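Local atomic coordinates of putative serine protease (Human astrovirus 1, PDB entry 2W5E), a protein that cleaves the viral polyprotein into functional products as a chymotrypsin-like serine protease. Residues D124-A129 / A140-N145. Sequence-based numbering, arbitrary orientation.
Sequences DGMSGA and AVHQTN
His-142 meets Ala-129, Gly-128 and Met-126 of the loop that carries the nucleophile through both its backbone and its ring. His-142 N donates almost straight, at 176°, to Ala-129 O over 2.8 Å. In return, His-142 O accepts Gly-128 N at 3.0 Å. With CG anti to the backbone N (chi1 -179°), the ring reaches the Met-126 side of the turn. Met-126 CB then sits over one ring face in a CH-pi contact, 3.8 Å from the centroid and offset toward the rim, while Met-126 O comes to 3.4 Å from His-142 CD2. One residue earlier on the strand, Val-141 CG1 packs 3.6 Å from Gly-128 O. The type II turn from Met-126 to Ala-129, closed by Ala-129 N to Met-126 O, overlaps Gly-125 to Gly-128, the motif around the active-site serine Ser-127 of this chymotrypsin-like fold; strand 138-146 belongs to the second of its two barrels. Ser-127 OG is hydrogen-bonded to His-37 of the triad, while Gln-143 NE2 reaches the backbone O of Asp-65, the third member. Farther out, Tyr-118 OH bonds His-142 ND1 and so helps fix the ring's rotation, and Asn-145 ND2 bonds Gln-123 O, earlier in the same loop.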
loop_
_atom_site.group_PDB
_atom_site.type_symbol
_atom_site.label_atom_id
_atom_site.label_comp_id
_atom_site.label_asym_id
_atom_site.label_seq_id
_atom_site.Cartn_x
_atom_site.Cartn_y
_atom_site.Cartn_z
ATOM N N ASP A 124 10.530 16.293 29.622
ATOM C CA ASP A 124 11.370 16.983 28.634
ATOM C C ASP A 124 10.596 17.693 27.518
ATOM O O ASP A 124 9.364 17.681 27.487
ATOM C CB ASP A 124 12.375 16.003 28.018
ATOM C CG ASP A 124 13.427 15.535 29.008
ATOM O OD1 ASP A 124 14.127 16.397 29.588
ATOM O OD2 ASP A 124 13.568 14.302 29.189
ATOM N N GLY A 125 11.345 18.299 26.597
ATOM C CA GLY A 125 10.796 19.124 25.528
ATOM C C GLY A 125 9.949 18.410 24.487
ATOM O O GLY A 125 10.472 17.758 23.580
ATOM N N MET A 126 8.635 18.561 24.617
ATOM C CA MET A 126 7.687 18.031 23.639
ATOM C C MET A 126 6.963 19.131 22.864
ATOM O O MET A 126 6.034 18.839 22.106
ATOM C CB MET A 126 6.662 17.136 24.330
ATOM C CG MET A 126 7.192 15.795 24.765
ATOM S SD MET A 126 5.922 14.878 25.649
ATOM C CE MET A 126 6.525 13.216 25.383
ATOM N N SER A 127 7.381 20.385 23.052
ATOM C CA SER A 127 6.709 21.530 22.427
ATOM C C SER A 127 6.547 21.344 20.919
ATOM O O SER A 127 7.501 20.983 20.228
ATOM C CB SER A 127 7.464 22.834 22.708
ATOM O OG SER A 127 7.615 23.070 24.103
ATOM N N GLY A 128 5.330 21.584 20.431
ATOM C CA GLY A 128 5.009 21.478 19.007
ATOM C C GLY A 128 4.473 20.120 18.563
ATOM O O GLY A 128 3.893 20.005 17.483
ATOM N N ALA A 129 4.659 19.099 19.398
ATOM C CA ALA A 129 4.250 17.724 19.076
ATOM C C ALA A 129 2.765 17.610 18.719
ATOM O O ALA A 129 1.912 18.168 19.410
ATOM C CB ALA A 129 4.571 16.798 20.224
ATOM N N ALA A 140 -4.660 18.312 18.204
ATOM C CA ALA A 140 -4.075 19.401 18.985
ATOM C C ALA A 140 -2.553 19.482 18.842
ATOM O O ALA A 140 -1.920 18.565 18.329
ATOM C CB ALA A 140 -4.461 19.250 20.460
ATOM N N VAL A 141 -1.986 20.591 19.315
ATOM C CA VAL A 141 -0.535 20.822 19.297
ATOM C C VAL A 141 -0.002 20.972 20.732
ATOM O O VAL A 141 -0.431 21.869 21.460
ATOM C CB VAL A 141 -0.184 22.085 18.458
ATOM C CG1 VAL A 141 1.321 22.324 18.425
ATOM C CG2 VAL A 141 -0.748 21.974 17.037
ATOM N N HIS A 142 0.898 20.118 21.134
ATOM C CA HIS A 142 1.417 20.129 22.463
ATOM C C HIS A 142 2.126 21.428 22.859
ATOM O O HIS A 142 2.951 21.911 22.171
ATOM C CB HIS A 142 2.357 18.978 22.671
ATOM C CG HIS A 142 2.924 18.908 24.046
ATOM N ND1 HIS A 142 2.461 18.032 24.992
ATOM C CD2 HIS A 142 3.919 19.601 24.634
ATOM C CE1 HIS A 142 3.153 18.181 26.098
ATOM N NE2 HIS A 142 4.043 19.125 25.907
ATOM N N GLN A 143 1.760 21.969 23.995
ATOM C CA GLN A 143 2.215 23.291 24.426
ATOM C C GLN A 143 3.145 23.241 25.631
ATOM O O GLN A 143 4.225 23.833 25.609
ATOM C CB GLN A 143 1.021 24.199 24.741
ATOM C CG GLN A 143 0.132 24.510 23.553
ATOM C CD GLN A 143 0.804 25.413 22.533
ATOM O OE1 GLN A 143 1.507 26.360 22.889
ATOM N NE2 GLN A 143 0.581 25.128 21.255
ATOM N N THR A 144 2.727 22.534 26.680
ATOM C CA THR A 144 3.442 22.566 27.953
ATOM C C THR A 144 3.177 21.337 28.822
ATOM O O THR A 144 2.336 20.496 28.493
ATOM C CB THR A 144 3.092 23.854 28.749
ATOM O OG1 THR A 144 3.941 23.964 29.902
ATOM C CG2 THR A 144 1.624 23.851 29.177
ATOM N N ASN A 145 3.907 21.237 29.928
ATOM C CA ASN A 145 3.657 20.198 30.922
ATOM C C ASN A 145 3.859 20.669 32.354
ATOM O O ASN A 145 4.657 21.574 32.614
ATOM C CB ASN A 145 4.502 18.944 30.647
ATOM C CG ASN A 145 5.993 19.228 30.627
ATOM O OD1 ASN A 145 6.552 19.772 31.578
ATOM N ND2 ASN A 145 6.651 18.832 29.542
#